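Local coordinates for 3',5'-cyclic-nucleotide phosphodiesterase 1 (Saccharomyces cerevisiae, PDB 4OJV), which belongs to the class-II cyclic-nucleotide phosphodiesterase family, with a metallo-beta-lactamase-like fold that binds two zinc ions, at residues 7-12 and 22-27; 33-38 and 119-124; 150-155 and 185-190; 205-210 and 229-234; 238-243 and 271-276. All coordinates share one frame; numbering follows the deposited sequence.

Interaction 1. Residues 7-12 and 22-27; sequences TILGAN and CFILKP
Leu9 packs against Ile24 through CD1, which lies 3.6 Å from Ile24 CG1, and the same methyl is 4.0 Å from Cys22 SG. This apolar patch is the tight part of an antiparallel pairing between the end of strand 4-8 and strand 22-27. With CG of Leu9 anti to its carbonyl carbon (chi1 -65°), the branched end swings across the neighbouring strand and lies on the side that also carries Thr7 and Cys22. On the opposite side Ile8 and Phe23 run side by side, with Ile8 CD1 3.7 Å from Phe23 CD1. Thr7 and Ile24 exchange two backbone hydrogen bonds, Thr7 N to Ile24 O and Ile24 N to Thr7 O, each 2.8 Å. Beyond them a classic beta bulge sets Leu9 and Gly10 together against Cys22: Cys22 O accepts a sound bond from Gly10 N (3.1 Å) and a weak, bent one from Leu9 N, while Cys22 N donates to Gly10 O. The Thr7 hydroxyl is linked less directly, through a water that sits 2.8 Å from Thr7 OG1 and makes a weak, looser bond to Ile24 O. Helix 44-53 covers Thr7 and Leu9 through Met50 and Leu47, strand 35-38 continues the sheet beyond Ile24, and Phe23 reaches Val241 of strand 238-242 in the facing sheet.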
# COMPACT_ATOMS: atom_id res chain seq x y z
N THR A 7 16.66 -2.48 8.92
CA THR A 7 16.29 -1.62 7.80
C THR A 7 14.84 -1.18 8.01
O THR A 7 13.94 -2.02 8.08
CB THR A 7 16.41 -2.33 6.45
OG1 THR A 7 17.66 -3.01 6.35
CG2 THR A 7 16.30 -1.32 5.32
N ILE A 8 14.62 0.12 8.10
CA ILE A 8 13.27 0.66 8.26
C ILE A 8 12.64 0.82 6.89
O ILE A 8 12.95 1.76 6.17
CB ILE A 8 13.28 2.01 9.01
CG1 ILE A 8 14.12 1.93 10.29
CG2 ILE A 8 11.84 2.46 9.28
CD1 ILE A 8 13.57 1.03 11.36
N LEU A 9 11.79 -0.13 6.49
CA LEU A 9 11.08 -0.00 5.22
C LEU A 9 9.87 0.90 5.36
O LEU A 9 9.56 1.67 4.44
CB LEU A 9 10.68 -1.36 4.64
CG LEU A 9 11.82 -2.28 4.24
CD1 LEU A 9 11.28 -3.50 3.51
CD2 LEU A 9 12.87 -1.58 3.38
N GLY A 10 9.18 0.80 6.49
CA GLY A 10 8.00 1.61 6.71
C GLY A 10 7.79 1.84 8.19
O GLY A 10 7.90 0.92 9.00
N ALA A 11 7.51 3.10 8.53
CA ALA A 11 7.24 3.47 9.92
C ALA A 11 6.04 4.40 10.02
O ALA A 11 5.84 5.05 11.04
CB ALA A 11 8.48 4.11 10.55
N ASN A 12 5.23 4.45 8.96
CA ASN A 12 4.06 5.31 8.88
C ASN A 12 2.86 4.65 9.57
O ASN A 12 2.54 3.51 9.27
CB ASN A 12 3.79 5.55 7.40
CG ASN A 12 2.51 6.31 7.11
OD1 ASN A 12 1.97 7.01 7.95
ND2 ASN A 12 2.02 6.15 5.90
N CYS A 22 6.96 -1.95 8.49
CA CYS A 22 7.77 -3.12 8.14
C CYS A 22 9.23 -2.83 8.45
O CYS A 22 9.77 -1.80 8.01
CB CYS A 22 7.63 -3.47 6.66
SG CYS A 22 8.64 -4.90 6.17
N PHE A 23 9.88 -3.75 9.17
CA PHE A 23 11.30 -3.63 9.51
C PHE A 23 12.01 -4.88 9.06
O PHE A 23 11.52 -5.99 9.29
CB PHE A 23 11.46 -3.44 11.03
CG PHE A 23 10.51 -2.43 11.61
CD1 PHE A 23 10.58 -1.09 11.25
CD2 PHE A 23 9.53 -2.83 12.50
CE1 PHE A 23 9.68 -0.17 11.78
CE2 PHE A 23 8.64 -1.92 13.03
CZ PHE A 23 8.71 -0.58 12.68
N ILE A 24 13.15 -4.74 8.38
CA ILE A 24 13.97 -5.88 7.99
C ILE A 24 15.10 -6.05 9.00
O ILE A 24 15.72 -5.06 9.41
CB ILE A 24 14.56 -5.68 6.57
CG1 ILE A 24 13.45 -5.50 5.53
CG2 ILE A 24 15.53 -6.79 6.20
CD1 ILE A 24 12.49 -6.66 5.43
N LEU A 25 15.37 -7.29 9.39
CA LEU A 25 16.44 -7.59 10.34
C LEU A 25 17.45 -8.55 9.75
O LEU A 25 17.08 -9.50 9.05
CB LEU A 25 15.87 -8.27 11.59
CG LEU A 25 14.68 -7.65 12.31
CD1 LEU A 25 14.27 -8.51 13.49
CD2 LEU A 25 14.98 -6.24 12.75
N LYS A 26 18.73 -8.32 10.06
CA LYS A 26 19.78 -9.29 9.79
C LYS A 26 20.91 -9.09 10.79
O LYS A 26 21.01 -8.03 11.41
CB LYS A 26 20.30 -9.18 8.35
CG LYS A 26 20.98 -7.84 8.03
CD LYS A 26 21.56 -7.80 6.62
CE LYS A 26 22.87 -8.56 6.46
NZ LYS A 26 23.99 -8.00 7.28
N PRO A 27 21.78 -10.10 10.95
CA PRO A 27 22.96 -9.90 11.77
C PRO A 27 23.85 -8.81 11.17
O PRO A 27 23.93 -8.67 9.95
CB PRO A 27 23.68 -11.25 11.70
CG PRO A 27 22.60 -12.23 11.39
CD PRO A 27 21.69 -11.49 10.45
O HOH W 1 18.43 -5.18 7.86

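Interaction 2. Residues 33-38 and 119-124; sequences PELIAV and QGITDY
Ala37 sets its CB obliquely against the ring of Tyr124, 3.6 Å from CD2, and also touches Ile121 through CG2 of that isoleucine. Ile121 CG2 lies over one face of the same ring, displaced toward its rim, so the methyls of Ala37 and Ile121 together bound the tyrosine. Further back along the strands the CD1 methyls of Leu35 and Ile121 meet at 3.7 Å. All four side chains belong to one face of the sheet. Three backbone hydrogen bonds join the strands. Leu35 N reaches Gly120 O at 2.8 Å from well above the carbonyl plane (48° out of it), Thr122 N donates to Leu35 O, and the almost straight bond from Ala37 N to Asp123 O is 2.9 Å long. Leu35 pairs with Ile121 and Ala37 with Tyr124, so segment 119-124 spends one more residue than its partner between these pairs. Thr122, in that interval, turns its CG2 onto Glu34 CG at 3.6 Å. Its OG1 stands between backbone N and carbonyl carbon (chi1 59°), from where it donates to Asp123 OD2 at 2.7 Å, coming from above the carboxylate plane. Asp123 is held further by Thr200 at OD2 and by the indole N-H of Trp156 at OD1, which should fix the carboxylate's rotation. Strand 35-38 is antiparallel to strand 22-27 on its other side, so this pairing marks the change from antiparallel to parallel order in a mixed sheet of the metallo-beta-lactamase-like sandwich.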
# COMPACT_ATOMS: atom_id res chain seq x y z
N PRO A 33 22.25 -13.59 1.89
CA PRO A 33 21.08 -12.93 1.30
C PRO A 33 19.83 -13.01 2.18
O PRO A 33 18.89 -12.26 1.96
CB PRO A 33 20.88 -13.69 -0.01
CG PRO A 33 21.47 -15.04 0.23
CD PRO A 33 22.63 -14.82 1.16
N GLU A 34 19.82 -13.89 3.17
CA GLU A 34 18.62 -14.12 3.97
C GLU A 34 18.31 -12.94 4.87
O GLU A 34 19.20 -12.31 5.45
CB GLU A 34 18.75 -15.41 4.78
CG GLU A 34 18.67 -16.68 3.94
CD GLU A 34 19.99 -17.06 3.28
OE1 GLU A 34 21.04 -16.51 3.65
OE2 GLU A 34 19.97 -17.95 2.40
N LEU A 35 17.02 -12.64 4.98
CA LEU A 35 16.50 -11.51 5.74
C LEU A 35 15.23 -11.92 6.46
O LEU A 35 14.46 -12.75 5.94
CB LEU A 35 16.17 -10.35 4.79
CG LEU A 35 17.33 -9.75 3.99
CD1 LEU A 35 16.83 -8.83 2.89
CD2 LEU A 35 18.29 -9.02 4.92
N ILE A 36 15.00 -11.34 7.64
CA ILE A 36 13.74 -11.47 8.37
C ILE A 36 12.97 -10.16 8.22
O ILE A 36 13.57 -9.09 8.25
CB ILE A 36 13.99 -11.73 9.89
CG1 ILE A 36 14.44 -13.18 10.12
CG2 ILE A 36 12.76 -11.35 10.72
CD1 ILE A 36 14.90 -13.43 11.54
N ALA A 37 11.65 -10.24 8.06
CA ALA A 37 10.80 -9.06 8.15
C ALA A 37 9.95 -9.12 9.42
O ALA A 37 9.40 -10.17 9.75
CB ALA A 37 9.89 -8.96 6.93
N VAL A 38 9.85 -8.00 10.13
CA VAL A 38 8.84 -7.83 11.16
C VAL A 38 7.76 -6.95 10.58
O VAL A 38 8.02 -5.81 10.18
CB VAL A 38 9.39 -7.26 12.48
CG1 VAL A 38 8.28 -7.25 13.52
CG2 VAL A 38 10.58 -8.06 12.96
N GLN A 119 13.89 -11.81 -2.77
CA GLN A 119 13.84 -13.27 -2.63
C GLN A 119 14.48 -13.75 -1.32
O GLN A 119 14.12 -14.81 -0.81
CB GLN A 119 14.44 -13.97 -3.86
CG GLN A 119 15.95 -14.11 -3.92
CD GLN A 119 16.40 -15.15 -4.94
OE1 GLN A 119 15.61 -15.98 -5.40
NE2 GLN A 119 17.68 -15.12 -5.29
N GLY A 120 15.39 -12.95 -0.77
CA GLY A 120 16.04 -13.27 0.49
C GLY A 120 15.17 -13.11 1.73
O GLY A 120 15.53 -13.63 2.79
N ILE A 121 14.05 -12.41 1.62
CA ILE A 121 13.15 -12.35 2.78
C ILE A 121 12.50 -13.74 3.01
O ILE A 121 11.59 -14.13 2.27
CB ILE A 121 12.13 -11.22 2.62
CG1 ILE A 121 12.81 -9.86 2.70
CG2 ILE A 121 11.10 -11.28 3.74
CD1 ILE A 121 13.51 -9.39 1.47
N THR A 122 13.03 -14.49 3.98
CA THR A 122 12.65 -15.89 4.23
C THR A 122 11.41 -16.01 5.12
O THR A 122 10.58 -16.93 4.96
CB THR A 122 13.80 -16.69 4.92
OG1 THR A 122 14.17 -16.09 6.18
CG2 THR A 122 15.03 -16.80 4.02
N ASP A 123 11.28 -15.08 6.05
CA ASP A 123 10.37 -15.22 7.17
C ASP A 123 9.83 -13.84 7.53
O ASP A 123 10.59 -12.88 7.65
CB ASP A 123 11.10 -15.77 8.42
CG ASP A 123 11.62 -17.21 8.24
OD1 ASP A 123 10.83 -18.16 8.27
OD2 ASP A 123 12.85 -17.36 8.17
N TYR A 124 8.52 -13.77 7.72
CA TYR A 124 7.86 -12.59 8.28
C TYR A 124 7.34 -12.94 9.67
O TYR A 124 6.78 -14.03 9.85
CB TYR A 124 6.64 -12.20 7.45
CG TYR A 124 6.89 -11.67 6.05
CD1 TYR A 124 7.17 -12.54 5.00
CD2 TYR A 124 6.80 -10.31 5.78
CE1 TYR A 124 7.36 -12.05 3.71
CE2 TYR A 124 6.98 -9.82 4.50
CZ TYR A 124 7.26 -10.70 3.48
OH TYR A 124 7.42 -10.24 2.19

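Interaction 3. Residues 150-155 and 185-190; sequences SKKKTI and KLKLKC
Ile155 and Leu188 lie side by side and point the same way, CB of the isoleucine 3.7 Å from CD2 of the leucine, across the two parallel strands of a beta-alpha-beta unit whose connection includes helix 159-169. Leu186 comes to Ile155 at a slant instead, its CD1 3.8 Å from Ile155 CD1: CG of Leu186 is anti to the backbone N (chi1 -171°), which leans the branch toward the neighbouring strand. Leu165 of the helix covers Ile155 and Leu188. On the other face Thr154 and Lys189 cross obliquely, the threonine CG2 resting on the lysine's extended aliphatic chain, 3.8 Å from CD. At the start of the strands Lys185 stretches past Ser150, bringing CE within 3.3 Å of OG without a hydrogen bond. The chains of Lys152 and Lys187 also meet at an angle, and their NZ atoms come to 4.2 Å; Ser183 O accepts from the first and Arg184 O from the second, which probably offsets the repulsion. Four backbone bonds alternate between the strands. A water completes the pairing, donating to Lys153 O and accepting from Lys187 NZ at 2.8 Å.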
# COMPACT_ATOMS: atom_id res chain seq x y z
N SER A 150 12.98 -22.37 -6.22
CA SER A 150 12.38 -21.23 -5.53
C SER A 150 12.70 -21.14 -4.04
O SER A 150 12.59 -22.13 -3.31
CB SER A 150 10.86 -21.27 -5.72
OG SER A 150 10.32 -22.46 -5.17
N LYS A 151 13.09 -19.95 -3.62
CA LYS A 151 13.18 -19.62 -2.20
C LYS A 151 11.76 -19.45 -1.65
O LYS A 151 10.96 -18.68 -2.20
CB LYS A 151 13.99 -18.34 -1.99
CG LYS A 151 15.47 -18.44 -2.36
CD LYS A 151 16.21 -17.20 -1.89
CE LYS A 151 17.67 -17.22 -2.29
NZ LYS A 151 18.31 -15.90 -2.03
N LYS A 152 11.45 -20.18 -0.59
CA LYS A 152 10.10 -20.20 -0.02
C LYS A 152 9.97 -19.23 1.15
O LYS A 152 10.96 -18.98 1.85
CB LYS A 152 9.74 -21.61 0.46
CG LYS A 152 9.80 -22.67 -0.63
CD LYS A 152 9.20 -23.98 -0.17
CE LYS A 152 9.18 -25.00 -1.30
NZ LYS A 152 8.43 -26.23 -0.93
N LYS A 153 8.77 -18.69 1.34
CA LYS A 153 8.50 -17.75 2.44
C LYS A 153 7.53 -18.31 3.47
O LYS A 153 6.56 -19.00 3.14
CB LYS A 153 7.96 -16.43 1.90
CG LYS A 153 8.86 -15.67 0.95
CD LYS A 153 8.36 -14.23 0.80
CE LYS A 153 8.75 -13.58 -0.51
NZ LYS A 153 10.15 -13.10 -0.52
N THR A 154 7.79 -17.98 4.73
CA THR A 154 6.95 -18.37 5.84
C THR A 154 6.48 -17.13 6.59
O THR A 154 7.28 -16.22 6.87
CB THR A 154 7.69 -19.33 6.81
OG1 THR A 154 8.15 -20.47 6.08
CG2 THR A 154 6.77 -19.79 7.93
N ILE A 155 5.19 -17.10 6.89
CA ILE A 155 4.57 -16.02 7.66
C ILE A 155 4.27 -16.61 9.04
O ILE A 155 3.50 -17.58 9.15
CB ILE A 155 3.24 -15.56 7.01
CG1 ILE A 155 3.46 -15.06 5.57
CG2 ILE A 155 2.60 -14.48 7.86
CD1 ILE A 155 2.18 -15.01 4.75
N LYS A 185 5.14 -22.73 -1.42
CA LYS A 185 6.12 -21.64 -1.47
C LYS A 185 5.76 -20.49 -0.53
O LYS A 185 6.62 -19.67 -0.21
CB LYS A 185 6.28 -21.13 -2.91
CG LYS A 185 6.90 -22.12 -3.90
CD LYS A 185 7.17 -21.45 -5.25
CE LYS A 185 7.26 -22.47 -6.38
NZ LYS A 185 7.67 -21.85 -7.67
N LEU A 186 4.50 -20.43 -0.11
CA LEU A 186 4.06 -19.51 0.94
C LEU A 186 3.36 -20.32 2.01
O LEU A 186 2.40 -21.03 1.71
CB LEU A 186 3.12 -18.44 0.40
CG LEU A 186 2.79 -17.31 1.39
CD1 LEU A 186 4.03 -16.51 1.79
CD2 LEU A 186 1.74 -16.38 0.81
N LYS A 187 3.84 -20.23 3.25
CA LYS A 187 3.29 -20.98 4.37
C LYS A 187 2.90 -20.07 5.51
O LYS A 187 3.56 -19.06 5.74
CB LYS A 187 4.31 -21.98 4.89
CG LYS A 187 4.60 -23.15 3.96
CD LYS A 187 5.55 -24.13 4.63
CE LYS A 187 6.02 -25.21 3.68
NZ LYS A 187 7.02 -24.69 2.70
N LEU A 188 1.83 -20.42 6.22
CA LEU A 188 1.43 -19.76 7.47
C LEU A 188 1.75 -20.68 8.64
O LEU A 188 1.35 -21.85 8.62
CB LEU A 188 -0.07 -19.47 7.48
CG LEU A 188 -0.62 -18.41 6.53
CD1 LEU A 188 -2.13 -18.46 6.45
CD2 LEU A 188 -0.19 -17.03 6.99
N LYS A 189 2.46 -20.17 9.64
CA LYS A 189 2.83 -20.98 10.80
C LYS A 189 2.58 -20.23 12.10
O LYS A 189 2.90 -19.04 12.23
CB LYS A 189 4.28 -21.43 10.70
CG LYS A 189 4.52 -22.46 9.61
CD LYS A 189 5.93 -23.02 9.68
CE LYS A 189 6.22 -23.88 8.46
NZ LYS A 189 7.55 -24.55 8.58
N CYS A 190 2.00 -20.92 13.07
CA CYS A 190 1.73 -20.33 14.37
C CYS A 190 2.91 -20.44 15.32
O CYS A 190 3.72 -21.38 15.25
CB CYS A 190 0.50 -20.96 15.02
SG CYS A 190 -1.09 -20.28 14.47
O HOH W 2 7.22 -21.92 2.63

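Interaction 4. Residues 205-210 and 229-234; sequences DVIPFK and IFRDRK
A beta hairpin of strands 204-215 and 222-232 brings Asp205 opposite Arg231, near the open end of the two antiparallel strands. Asp205 OD2 takes two bonds from one side of the guanidinium, from Arg231 NH2 at 3.0 Å and from NE at 3.1 Å. The NE bond uses the anti lone pair of OD2, and the oxygen lies in the guanidinium plane. That plane stands almost perpendicular to the carboxylate (87°), so the aspartate meets the arginine's edge with its own plane turned across it. A bend at chi3 (60°) turns the Arg231 head back over the strand pair. The other oxygen, OD1, forms a salt bridge with Arg233 NH1 at 2.9 Å, approached from above the carboxylate plane, and with Lys198 of strand 197-198. Three basic residues thus surround one buried carboxylate, which probably keeps it ionised. The backbones of Asp205 and Arg231 also exchange two bonds, as do those of Ile207 and Ile229 further along, while Val206 and Phe230 form the non-hydrogen-bonded pair between them. Those two side chains run together on the face away from the salt bridges, Val206 CG2 3.6 Å from Phe230 CE2. On the salt-bridge face Ile229 CD1 touches Phe209 CE1 at 3.6 Å, under Phe260 and Tyr263 of helix 256-267. Ile207 CD1 lies over one face of the Arg231 guanidinium, 3.9 Å from NH2.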
# COMPACT_ATOMS: atom_id res chain seq x y z
N ASP A 205 17.08 -16.43 18.86
CA ASP A 205 15.80 -16.81 19.44
C ASP A 205 14.77 -15.74 19.10
O ASP A 205 15.11 -14.56 19.01
CB ASP A 205 15.89 -16.91 20.96
CG ASP A 205 16.86 -17.98 21.44
OD1 ASP A 205 17.07 -18.99 20.74
OD2 ASP A 205 17.38 -17.79 22.56
N VAL A 206 13.53 -16.17 18.92
CA VAL A 206 12.38 -15.27 18.80
C VAL A 206 11.37 -15.62 19.89
O VAL A 206 11.02 -16.80 20.06
CB VAL A 206 11.76 -15.28 17.37
CG1 VAL A 206 11.29 -16.67 16.95
CG2 VAL A 206 10.63 -14.26 17.26
N ILE A 207 10.93 -14.60 20.62
CA ILE A 207 10.02 -14.80 21.75
C ILE A 207 8.85 -13.83 21.60
O ILE A 207 9.03 -12.62 21.76
CB ILE A 207 10.72 -14.59 23.12
CG1 ILE A 207 12.19 -15.06 23.10
CG2 ILE A 207 9.92 -15.28 24.21
CD1 ILE A 207 12.99 -14.65 24.32
N PRO A 208 7.65 -14.35 21.27
CA PRO A 208 6.49 -13.48 21.04
C PRO A 208 5.59 -13.35 22.28
O PRO A 208 5.39 -14.33 23.01
CB PRO A 208 5.74 -14.22 19.93
CG PRO A 208 6.01 -15.66 20.21
CD PRO A 208 7.39 -15.73 20.83
N PHE A 209 5.06 -12.15 22.48
CA PHE A 209 4.17 -11.86 23.60
C PHE A 209 2.95 -11.13 23.09
O PHE A 209 3.06 -10.19 22.29
CB PHE A 209 4.89 -10.98 24.62
CG PHE A 209 5.99 -11.71 25.35
CD1 PHE A 209 7.25 -11.84 24.78
CD2 PHE A 209 5.75 -12.28 26.60
CE1 PHE A 209 8.26 -12.52 25.44
CE2 PHE A 209 6.76 -12.96 27.27
CZ PHE A 209 8.01 -13.09 26.68
N LYS A 210 1.78 -11.53 23.57
CA LYS A 210 0.54 -10.89 23.18
C LYS A 210 0.34 -9.59 23.97
O LYS A 210 0.64 -9.53 25.17
CB LYS A 210 -0.61 -11.86 23.40
CG LYS A 210 -1.92 -11.44 22.76
CD LYS A 210 -2.98 -12.52 22.95
CE LYS A 210 -3.52 -12.52 24.37
NZ LYS A 210 -4.55 -13.57 24.59
N ILE A 229 10.56 -10.33 20.84
CA ILE A 229 11.97 -10.24 21.26
C ILE A 229 12.81 -11.09 20.31
O ILE A 229 12.50 -12.26 20.09
CB ILE A 229 12.20 -10.74 22.70
CG1 ILE A 229 11.24 -10.04 23.68
CG2 ILE A 229 13.67 -10.57 23.10
CD1 ILE A 229 11.31 -10.55 25.10
N PHE A 230 13.86 -10.49 19.76
CA PHE A 230 14.87 -11.24 19.01
C PHE A 230 16.16 -11.22 19.81
O PHE A 230 16.65 -10.15 20.16
CB PHE A 230 15.09 -10.66 17.60
CG PHE A 230 13.88 -10.77 16.72
CD1 PHE A 230 12.91 -9.77 16.71
CD2 PHE A 230 13.68 -11.91 15.94
CE1 PHE A 230 11.78 -9.89 15.91
CE2 PHE A 230 12.55 -12.04 15.14
CZ PHE A 230 11.60 -11.03 15.13
N ARG A 231 16.69 -12.41 20.09
CA ARG A 231 17.91 -12.54 20.89
C ARG A 231 18.99 -13.24 20.09
O ARG A 231 18.80 -14.36 19.62
CB ARG A 231 17.63 -13.29 22.18
CG ARG A 231 18.89 -13.58 23.00
CD ARG A 231 18.56 -14.07 24.40
NE ARG A 231 17.77 -15.29 24.36
CZ ARG A 231 16.84 -15.63 25.24
NH1 ARG A 231 16.59 -14.84 26.29
NH2 ARG A 231 16.17 -16.77 25.09
N ASP A 232 20.13 -12.58 19.94
CA ASP A 232 21.30 -13.22 19.36
C ASP A 232 21.90 -14.15 20.41
O ASP A 232 22.31 -13.69 21.47
CB ASP A 232 22.33 -12.18 18.95
CG ASP A 232 23.60 -12.81 18.43
OD1 ASP A 232 23.50 -13.64 17.51
OD2 ASP A 232 24.68 -12.50 18.96
N ARG A 233 21.95 -15.45 20.12
CA ARG A 233 22.38 -16.40 21.14
C ARG A 233 23.82 -16.26 21.58
O ARG A 233 24.12 -16.43 22.77
CB ARG A 233 22.05 -17.83 20.73
CG ARG A 233 20.58 -18.16 20.91
CD ARG A 233 20.34 -19.65 20.79
NE ARG A 233 20.73 -20.15 19.48
CZ ARG A 233 19.95 -20.15 18.40
NH1 ARG A 233 18.72 -19.67 18.46
NH2 ARG A 233 20.41 -20.63 17.25
N LYS A 234 24.70 -15.89 20.66
CA LYS A 234 26.13 -15.76 21.00
C LYS A 234 26.39 -14.59 21.95
O LYS A 234 26.97 -14.77 23.03
CB LYS A 234 26.99 -15.61 19.75
CG LYS A 234 28.48 -15.49 20.04
CD LYS A 234 29.30 -15.28 18.77
CE LYS A 234 30.79 -15.35 19.07
NZ LYS A 234 31.61 -15.19 17.84

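Interaction 5. Residues 238-243 and 271-276; sequences CIIVCG and VHLKGI
With CG1 anti to the carbonyl carbon in Ile240 (chi1 -63°) and CG anti to the backbone N in Leu273 (chi1 -176°), the two side chains lean together until their CD1 methyls are 3.6 Å apart. Ile276 likewise carries CG1 anti to its backbone N (chi1 177°), which brings CD1 against both Ile240 CG2, at 3.9 Å, and Cys242 SG, at 4.0 Å. These four residues share the sheet face on which Phe260, Trp261 and Val264 of helix 256-267 settle. That helix lies in the connection between the two parallel strands, making a beta-alpha-beta unit in the second sheet of the sandwich. Cys238 anchors the start of the pairing: its N donates to His272 O and its O accepts from Lys274 N, each bond 2.8 Å long. Lys274 also rests its CB on Cys238 O, then folds through three successive bends so that NZ reaches Leu369 O and the carboxylate of Asp237. The same carboxylate accepts from His272 ND1 through its other oxygen. Cys238 pairs with Leu273 but Ile240 with Ile276, an extra residue on the second strand, and Gly275 O, in that interval, accepts from Ile240 N at 3.0 Å.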
# COMPACT_ATOMS: atom_id res chain seq x y z
N CYS A 238 19.78 -8.34 22.55
CA CYS A 238 18.39 -8.43 22.12
C CYS A 238 17.88 -7.12 21.56
O CYS A 238 18.34 -6.04 21.94
CB CYS A 238 17.48 -8.78 23.29
SG CYS A 238 17.90 -10.32 24.12
N ILE A 239 16.90 -7.23 20.67
CA ILE A 239 16.06 -6.10 20.30
C ILE A 239 14.60 -6.49 20.49
O ILE A 239 14.25 -7.67 20.40
CB ILE A 239 16.32 -5.61 18.86
CG1 ILE A 239 16.19 -6.78 17.86
CG2 ILE A 239 17.65 -4.88 18.76
CD1 ILE A 239 16.21 -6.37 16.40
N ILE A 240 13.77 -5.50 20.78
CA ILE A 240 12.33 -5.69 20.92
C ILE A 240 11.67 -4.93 19.78
O ILE A 240 11.93 -3.74 19.60
CB ILE A 240 11.82 -5.17 22.28
CG1 ILE A 240 12.46 -5.95 23.43
CG2 ILE A 240 10.30 -5.22 22.35
CD1 ILE A 240 12.23 -5.35 24.80
N VAL A 241 10.83 -5.61 19.01
CA VAL A 241 10.17 -4.99 17.87
C VAL A 241 8.67 -5.18 18.08
O VAL A 241 8.18 -6.31 18.14
CB VAL A 241 10.64 -5.57 16.52
CG1 VAL A 241 10.06 -4.76 15.37
CG2 VAL A 241 12.16 -5.57 16.42
N CYS A 242 7.94 -4.06 18.16
CA CYS A 242 6.56 -4.08 18.67
C CYS A 242 5.51 -3.87 17.60
O CYS A 242 5.67 -3.06 16.67
CB CYS A 242 6.38 -2.98 19.72
SG CYS A 242 7.51 -3.08 21.12
N GLY A 243 4.39 -4.56 17.76
CA GLY A 243 3.17 -4.19 17.05
C GLY A 243 2.42 -3.08 17.77
O GLY A 243 2.76 -2.73 18.92
N VAL A 271 22.03 -3.76 29.61
CA VAL A 271 23.17 -3.63 28.72
C VAL A 271 23.03 -4.49 27.45
O VAL A 271 23.59 -4.14 26.40
CB VAL A 271 24.51 -3.89 29.46
CG1 VAL A 271 24.63 -5.35 29.90
CG2 VAL A 271 25.70 -3.46 28.63
N HIS A 272 22.27 -5.58 27.54
CA HIS A 272 21.98 -6.44 26.38
C HIS A 272 20.77 -6.02 25.58
O HIS A 272 20.54 -6.56 24.51
CB HIS A 272 21.84 -7.90 26.79
CG HIS A 272 23.15 -8.55 27.18
ND1 HIS A 272 24.14 -8.77 26.29
CD2 HIS A 272 23.61 -9.04 28.40
CE1 HIS A 272 25.18 -9.36 26.91
NE2 HIS A 272 24.85 -9.53 28.20
N LEU A 273 19.99 -5.06 26.09
CA LEU A 273 18.82 -4.59 25.36
C LEU A 273 19.25 -3.45 24.44
O LEU A 273 19.45 -2.31 24.90
CB LEU A 273 17.71 -4.16 26.33
CG LEU A 273 16.39 -3.72 25.67
CD1 LEU A 273 15.83 -4.78 24.74
CD2 LEU A 273 15.38 -3.33 26.74
N LYS A 274 19.42 -3.75 23.16
CA LYS A 274 20.06 -2.82 22.23
C LYS A 274 19.09 -1.83 21.59
O LYS A 274 19.51 -0.85 20.99
CB LYS A 274 20.84 -3.57 21.15
CG LYS A 274 21.78 -4.67 21.67
CD LYS A 274 22.72 -4.21 22.78
CE LYS A 274 23.85 -3.33 22.28
NZ LYS A 274 24.65 -4.03 21.24
N GLY A 275 17.80 -2.09 21.73
CA GLY A 275 16.81 -1.19 21.17
C GLY A 275 15.42 -1.74 21.36
O GLY A 275 15.20 -2.96 21.39
N ILE A 276 14.47 -0.81 21.49
CA ILE A 276 13.05 -1.14 21.41
C ILE A 276 12.41 -0.28 20.34
O ILE A 276 12.53 0.95 20.38
CB ILE A 276 12.32 -0.99 22.77
CG1 ILE A 276 10.82 -1.29 22.61
CG2 ILE A 276 12.59 0.35 23.41
CD1 ILE A 276 10.09 -1.65 23.87

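How the interactions relate
The five contacts follow one another along the chain and divide between two sheets. Interactions 1, 2 and 3 step across one mixed sheet, their centres 11 and then 10 Å apart: strands 22-27 and 35-38 join the first two, strands 121-125 and 153-157 the next. Interactions 4 and 5, centres 9 Å apart, share the second sheet through neighbouring strands 222-232 and 238-242. The sheets meet face to face where Phe23, Leu25 and Val38 pack on Phe230, Ile239 and Val241. Interaction 3, about 14 Å from interaction 5 at the nearest atoms, lies toward the sheet's outer edge. This is the two-sheet core of the metallo-beta-lactamase-like fold; Asp244, which binds both zinc ions, lies two residues beyond the end of strand 238-242.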